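Side-chain contacts in aminopeptidase C (Lactobacillus rhamnosus, PDB 4K7C), which probably removes amino acids from the N-terminal ends of peptides as a cysteine aminopeptidase of the papain-like C1 family: residues A[119-122]-A[127-130]; A[299-304]-A[406-411]; A[308-313]-A[371-376]. All coordinates share one frame; numbering follows the deposited sequence. Where two conformers were deposited one is given.

In the fold
Interaction 2 is the core contact of the three: every residue that touches is buried, and one phenylalanine ring does nearly all the work. Interaction 3 uses the same helix, 298-310, about 14 Å away between centres, where its C-terminal end reaches the strand 364-374; its chemistry is still apolar, but one of its two pairs borrows the hydrocarbon part of an exposed lysine. Both contacts press that helix on strands that belong to the same sheet region. Interaction 1 stands apart, about 47 Å from interaction 3 between centres and across the middle of the chain, joining a loop to the next helix; its closest approach sets a valine against a carbonyl oxygen, not an aromatic ring.

Interaction 1. Residues A[119-122]-A[127-130]; sequences ADQP and KVAF
The chain at 119-122 runs as an irregular loop and comes back beside the helical segment 127-130, with Pro122 and Val128 the nearest residues, their CA atoms 7.2 Å apart. Val128 gives the largest share of the contact. Its CB points toward the loop, and Val128 CB and CG2 both lie 3.6 Å from Pro122 O, setting the branch point and one methyl against a backbone carbonyl oxygen. The same methyl meets Gln121 CB at 4.2 Å, a looser apolar touch. Because CG1 of Val128 is the branch anti to the backbone N (chi1 175°), CG2 sits beside that N and is the one presented to the loop. This is the loop that links helix 96-117 to helix 126-133 in this Peptidase C1-like chain, and it lies beside the first turn of helix 126-133. That helix also lies at a subunit contact, where Ala129 packs on Arg126 of the second subunit. Pro122 O also takes a hydrogen bond from Ser125 OG, so the carbonyl that receives the methyl has a polar partner within the loop. The Gln121 chain is extended beyond CG and brings OE1 to 4.3 Å from Lys127 CB, a loose approach near the root of that side chain. Lys127 then runs on almost fully extended to a salt bridge between its NZ and Glu280. Gln121 O accepts a hydrogen bond from Arg188 NH2 on helix 170-192. Arg188 also packs on Val128, as do Thr118 and Leu123.

Interaction 2. Residues A[299-304]-A[406-411]; sequences DTFKDL and QFVYQV
Apolar contacts dominate, and they gather round the Phe301 ring, which reaches from helix 299-304 to strand 408-411. Its CG lies anti to the backbone N (chi1 -178°), which carries the ring away from the helix backbone to meet the strand. Val411 approaches from the opposite direction and lays CG2 over the centre of one ring face: a CH-pi contact 3.7 Å from CG2 to the Phe301 ring centroid, 14° off the ring normal. Its other methyl, CG1, touches Phe301 CE2 at 3.7 Å; both methyls stand on the same side of the ring plane, CG2 over the centre and CG1 out past the rim near CE2. Val408 meets the ring differently, with CG1 at the edge near the ring plane, 3.7 Å from Phe301 CE2. Contacts with the strand backbone form the second kind: Phe301 CZ lies 3.6 Å from Gln410 C, and Phe301 CE1 comes to 3.8 Å from Tyr409 O. Here the strand is distorted by a classic beta bulge, Tyr409 and Gln410 both facing Gly318. The helix and strand axes stand 9.7 Å apart at 50°. Strand 408-414 is paired with 315-319 and 260-264, whose Phe317, Val315 and Ile263 pack on its valines; Ile263 also touches Phe301 and Leu304, so helix 298-310 packs on these strands through both side chains.

Interaction 3. Residues A[308-313]-A[371-376]; sequences QLKAGE and VDLVDG
Leu309 and Val371 each bury about 38 Å² in the contact, Lys310 and Leu373 slightly less, and the four fall into two pairs. In the first, Leu309 CD1 lies 4.0 Å from Val371 CG1 and equally close to its CB, the two side chains crossing at a slant. Val371 presents CG1 because that branch stands between the backbone N and the carbonyl carbon (chi1 67°), on the side turned to the helix. Both residues point toward each other from their backbones, whose CA atoms are 7.6 Å apart. In the second pair Lys310 reaches over with its methylenes: extended beyond CG, the Lys310 chain brings CE to 3.6 Å from Leu373 CD1, with NZ of Lys310 4.1 Å from the same methyl. Between them the pairs place the end of helix 298-310 against strand 364-374. The helix stops here in a Schellman motif, in which Gly312 N bonds back to Leu309 O at 2.9 Å and Glu313 N to Gln308 O at 3.1 Å, with Gly312 at positive phi. Ile54 of strand 54-55 packs on Lys310, Val371 and Leu373, while Pro378 and Trp381 of strand 377-384 cover Val371. Farther along, Asp375 forms a salt bridge to Arg241 of the third subunit. The chemistry grades from an apolar pair on the buried side to a lysine whose methylenes meet a leucine on the exposed side, a contact made by packing without directional bonds between the two segments.

Interaction 1. Residues A[119-122]-A[127-130]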
# COMPACT_ATOMS: atom_id res chain seq x y z
N ALA A 119 11.82 52.09 -7.22
CA ALA A 119 13.25 51.94 -7.18
C ALA A 119 13.94 53.12 -6.45
O ALA A 119 15.08 52.94 -6.05
CB ALA A 119 13.81 51.83 -8.55
N ASP A 120 13.22 54.24 -6.33
CA ASP A 120 13.66 55.45 -5.56
C ASP A 120 13.34 55.35 -4.04
O ASP A 120 13.73 56.20 -3.26
CB ASP A 120 13.02 56.73 -6.16
CG ASP A 120 11.46 56.67 -6.17
OD1 ASP A 120 10.87 55.55 -6.10
OD2 ASP A 120 10.82 57.74 -6.31
N GLN A 121 12.65 54.29 -3.63
CA GLN A 121 12.25 54.12 -2.25
C GLN A 121 13.19 53.16 -1.56
O GLN A 121 13.79 52.26 -2.17
CB GLN A 121 10.78 53.64 -2.15
CG GLN A 121 9.77 54.60 -2.78
CD GLN A 121 8.40 53.93 -2.99
OE1 GLN A 121 8.03 53.01 -2.26
NE2 GLN A 121 7.65 54.38 -4.01
N PRO A 122 13.38 53.35 -0.26
CA PRO A 122 14.31 52.49 0.44
C PRO A 122 13.93 51.02 0.31
O PRO A 122 12.71 50.67 0.35
CB PRO A 122 14.20 52.97 1.90
CG PRO A 122 13.66 54.36 1.79
CD PRO A 122 12.72 54.31 0.63
N LYS A 127 6.54 48.98 1.35
CA LYS A 127 6.04 48.56 0.04
C LYS A 127 7.11 47.78 -0.74
O LYS A 127 6.78 46.85 -1.49
CB LYS A 127 5.55 49.80 -0.75
CG LYS A 127 4.22 50.33 -0.32
CD LYS A 127 3.90 51.57 -1.18
CE LYS A 127 2.76 52.39 -0.61
NZ LYS A 127 2.47 53.57 -1.52
N VAL A 128 8.39 48.14 -0.63
CA VAL A 128 9.46 47.43 -1.35
C VAL A 128 9.58 46.05 -0.70
O VAL A 128 9.62 45.02 -1.38
CB VAL A 128 10.80 48.18 -1.43
CG1 VAL A 128 11.86 47.31 -2.07
CG2 VAL A 128 10.55 49.47 -2.25
N ALA A 129 9.47 46.03 0.65
CA ALA A 129 9.59 44.72 1.34
C ALA A 129 8.45 43.82 0.93
O ALA A 129 8.67 42.63 0.75
CB ALA A 129 9.58 44.87 2.84
N PHE A 130 7.26 44.37 0.77
CA PHE A 130 6.06 43.55 0.38
C PHE A 130 6.19 42.92 -1.00
O PHE A 130 5.91 41.73 -1.21
CB PHE A 130 4.85 44.46 0.46
CG PHE A 130 3.58 43.78 0.12
CD1 PHE A 130 2.93 43.04 1.06
CD2 PHE A 130 3.08 43.85 -1.16
CE1 PHE A 130 1.77 42.39 0.75
CE2 PHE A 130 1.90 43.21 -1.48
CZ PHE A 130 1.26 42.47 -0.51

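Interaction 2. Residues A[299-304]-A[406-411]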
# COMPACT_ATOMS: atom_id res chain seq x y z
N ASP A 299 -26.57 40.86 2.98
CA ASP A 299 -27.88 40.46 2.41
C ASP A 299 -28.00 40.67 0.88
O ASP A 299 -28.53 39.82 0.14
CB ASP A 299 -29.02 41.22 3.14
CG ASP A 299 -29.20 40.73 4.59
OD1 ASP A 299 -28.90 39.57 4.90
OD2 ASP A 299 -29.64 41.53 5.41
N THR A 300 -27.55 41.84 0.44
CA THR A 300 -27.58 42.26 -0.99
C THR A 300 -26.63 41.34 -1.80
O THR A 300 -26.99 40.78 -2.84
CB THR A 300 -27.09 43.71 -1.15
OG1 THR A 300 -27.86 44.65 -0.32
CG2 THR A 300 -27.14 44.16 -2.59
N PHE A 301 -25.47 41.08 -1.21
CA PHE A 301 -24.44 40.19 -1.80
C PHE A 301 -25.09 38.84 -2.04
O PHE A 301 -25.01 38.27 -3.16
CB PHE A 301 -23.28 40.15 -0.73
CG PHE A 301 -22.09 39.36 -1.06
CD1 PHE A 301 -20.87 40.01 -1.30
CD2 PHE A 301 -22.09 37.98 -0.89
CE1 PHE A 301 -19.70 39.31 -1.49
CE2 PHE A 301 -20.93 37.26 -1.13
CZ PHE A 301 -19.72 37.90 -1.39
N LYS A 302 -25.66 38.27 -0.97
CA LYS A 302 -26.28 36.94 -1.10
C LYS A 302 -27.47 36.91 -2.06
O LYS A 302 -27.69 35.95 -2.81
CB LYS A 302 -26.71 36.42 0.29
CG LYS A 302 -25.58 35.87 1.09
CD LYS A 302 -25.85 35.85 2.61
CE LYS A 302 -26.92 34.88 2.98
NZ LYS A 302 -27.33 34.90 4.39
N ASP A 303 -28.33 37.94 -1.99
CA ASP A 303 -29.48 38.00 -2.93
C ASP A 303 -29.09 38.01 -4.39
O ASP A 303 -29.72 37.36 -5.18
CB ASP A 303 -30.34 39.21 -2.66
CG ASP A 303 -31.17 39.06 -1.37
OD1 ASP A 303 -31.36 37.92 -0.88
OD2 ASP A 303 -31.66 40.11 -0.91
N LEU A 304 -27.98 38.70 -4.72
CA LEU A 304 -27.41 38.63 -6.08
C LEU A 304 -26.94 37.28 -6.49
O LEU A 304 -27.22 36.82 -7.58
CB LEU A 304 -26.24 39.61 -6.23
CG LEU A 304 -26.58 41.10 -6.04
CD1 LEU A 304 -25.38 41.92 -5.93
CD2 LEU A 304 -27.45 41.64 -7.17
N GLN A 406 -20.08 34.43 7.34
CA GLN A 406 -18.86 34.75 8.00
C GLN A 406 -17.65 34.72 7.09
O GLN A 406 -16.76 35.55 7.21
CB GLN A 406 -18.58 33.76 9.16
CG GLN A 406 -19.47 33.72 10.39
CD GLN A 406 -19.72 35.09 10.96
OE1 GLN A 406 -18.83 35.92 11.16
NE2 GLN A 406 -20.95 35.33 11.20
N PHE A 407 -17.57 33.73 6.18
CA PHE A 407 -16.32 33.38 5.58
C PHE A 407 -16.24 33.54 4.05
O PHE A 407 -15.16 33.37 3.48
CB PHE A 407 -15.83 31.95 5.98
CG PHE A 407 -15.65 31.81 7.46
CD1 PHE A 407 -14.80 32.67 8.15
CD2 PHE A 407 -16.45 30.98 8.19
CE1 PHE A 407 -14.66 32.57 9.54
CE2 PHE A 407 -16.32 30.89 9.58
CZ PHE A 407 -15.42 31.70 10.25
N VAL A 408 -17.35 33.89 3.44
CA VAL A 408 -17.31 34.30 2.03
C VAL A 408 -17.11 35.81 1.92
O VAL A 408 -17.89 36.59 2.55
CB VAL A 408 -18.57 33.92 1.32
CG1 VAL A 408 -18.65 34.49 -0.17
CG2 VAL A 408 -18.75 32.42 1.31
N TYR A 409 -16.10 36.21 1.13
CA TYR A 409 -15.74 37.59 0.95
C TYR A 409 -15.99 38.15 -0.45
O TYR A 409 -16.06 39.37 -0.56
CB TYR A 409 -14.32 37.85 1.29
CG TYR A 409 -13.95 37.46 2.74
CD1 TYR A 409 -14.23 38.31 3.76
CD2 TYR A 409 -13.27 36.27 3.03
CE1 TYR A 409 -13.96 38.01 5.09
CE2 TYR A 409 -12.93 35.99 4.37
CZ TYR A 409 -13.27 36.87 5.39
OH TYR A 409 -12.95 36.59 6.71
N GLN A 410 -16.16 37.29 -1.46
CA GLN A 410 -16.29 37.75 -2.83
C GLN A 410 -17.17 36.85 -3.66
O GLN A 410 -17.13 35.63 -3.50
CB GLN A 410 -14.94 37.73 -3.48
CG GLN A 410 -13.88 38.61 -2.90
CD GLN A 410 -12.67 38.53 -3.77
OE1 GLN A 410 -11.63 39.20 -3.55
NE2 GLN A 410 -12.78 37.66 -4.77
N VAL A 411 -17.99 37.47 -4.52
CA VAL A 411 -18.73 36.75 -5.55
C VAL A 411 -18.58 37.60 -6.85
O VAL A 411 -18.33 38.80 -6.76
CB VAL A 411 -20.23 36.56 -5.30
CG1 VAL A 411 -20.48 35.45 -4.28
CG2 VAL A 411 -20.90 37.85 -4.85

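Interaction 3. Residues A[308-313]-A[371-376]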
# COMPACT_ATOMS: atom_id res chain seq x y z
N GLN A 308 -28.58 35.00 -9.61
CA GLN A 308 -27.75 34.42 -10.65
C GLN A 308 -27.95 32.88 -10.73
O GLN A 308 -28.13 32.29 -11.81
CB GLN A 308 -26.28 34.86 -10.47
CG GLN A 308 -25.36 34.43 -11.57
CD GLN A 308 -24.14 35.31 -11.74
OE1 GLN A 308 -24.25 36.54 -11.77
NE2 GLN A 308 -22.97 34.68 -11.86
N LEU A 309 -27.90 32.21 -9.57
CA LEU A 309 -28.23 30.77 -9.54
C LEU A 309 -29.61 30.43 -10.10
O LEU A 309 -29.77 29.47 -10.85
CB LEU A 309 -28.04 30.20 -8.08
CG LEU A 309 -26.56 30.24 -7.63
CD1 LEU A 309 -26.49 29.89 -6.15
CD2 LEU A 309 -25.70 29.25 -8.45
N LYS A 310 -30.62 31.24 -9.78
CA LYS A 310 -31.99 30.96 -10.18
C LYS A 310 -32.13 31.14 -11.72
O LYS A 310 -32.95 30.49 -12.36
CB LYS A 310 -32.95 31.85 -9.44
CG LYS A 310 -33.30 31.43 -8.04
CD LYS A 310 -34.30 32.44 -7.48
CE LYS A 310 -34.96 31.93 -6.25
NZ LYS A 310 -35.76 33.03 -5.64
N ALA A 311 -31.24 31.96 -12.30
CA ALA A 311 -31.12 32.09 -13.74
C ALA A 311 -30.35 31.01 -14.44
O ALA A 311 -30.22 31.06 -15.63
CB ALA A 311 -30.52 33.45 -14.06
N GLY A 312 -29.75 30.06 -13.70
CA GLY A 312 -29.07 28.93 -14.29
C GLY A 312 -27.58 29.17 -14.48
O GLY A 312 -26.90 28.43 -15.17
N GLU A 313 -27.02 30.15 -13.78
CA GLU A 313 -25.60 30.45 -13.95
C GLU A 313 -24.87 30.31 -12.60
O GLU A 313 -25.32 30.85 -11.57
CB GLU A 313 -25.44 31.88 -14.40
CG GLU A 313 -26.04 32.15 -15.81
CD GLU A 313 -26.35 33.63 -16.12
OE1 GLU A 313 -26.08 34.58 -15.32
OE2 GLU A 313 -26.92 33.86 -17.20
N VAL A 371 -28.15 26.16 -4.35
CA VAL A 371 -28.58 26.77 -3.07
C VAL A 371 -29.87 26.17 -2.68
O VAL A 371 -30.70 25.93 -3.55
CB VAL A 371 -28.62 28.36 -3.13
CG1 VAL A 371 -29.72 28.86 -4.09
CG2 VAL A 371 -28.68 28.92 -1.72
N ASP A 372 -30.00 25.77 -1.41
CA ASP A 372 -31.22 25.22 -0.86
C ASP A 372 -31.91 26.41 -0.24
O ASP A 372 -31.40 27.07 0.73
CB ASP A 372 -30.93 24.16 0.22
CG ASP A 372 -32.11 23.26 0.50
OD1 ASP A 372 -32.91 23.01 -0.42
OD2 ASP A 372 -32.19 22.74 1.64
N LEU A 373 -33.14 26.60 -0.73
CA LEU A 373 -34.00 27.68 -0.21
C LEU A 373 -35.20 27.05 0.53
O LEU A 373 -35.95 26.28 -0.07
CB LEU A 373 -34.52 28.50 -1.41
CG LEU A 373 -33.50 29.26 -2.21
CD1 LEU A 373 -34.27 30.01 -3.33
CD2 LEU A 373 -32.66 30.23 -1.41
N VAL A 374 -35.32 27.33 1.81
CA VAL A 374 -36.40 26.82 2.66
C VAL A 374 -37.11 28.04 3.26
O VAL A 374 -36.48 28.96 3.81
CB VAL A 374 -35.88 25.94 3.83
CG1 VAL A 374 -37.06 25.37 4.65
CG2 VAL A 374 -35.07 24.74 3.31
N ASP A 375 -38.43 28.09 3.06
CA ASP A 375 -39.24 29.32 3.39
C ASP A 375 -38.61 30.60 2.80
O ASP A 375 -38.56 31.68 3.42
CB ASP A 375 -39.44 29.46 4.90
CG ASP A 375 -40.10 28.21 5.54
OD1 ASP A 375 -40.87 27.56 4.86
OD2 ASP A 375 -39.85 27.90 6.74
N GLY A 376 -38.08 30.45 1.60
CA GLY A 376 -37.52 31.59 0.85
C GLY A 376 -36.16 32.05 1.32
O GLY A 376 -35.68 33.05 0.83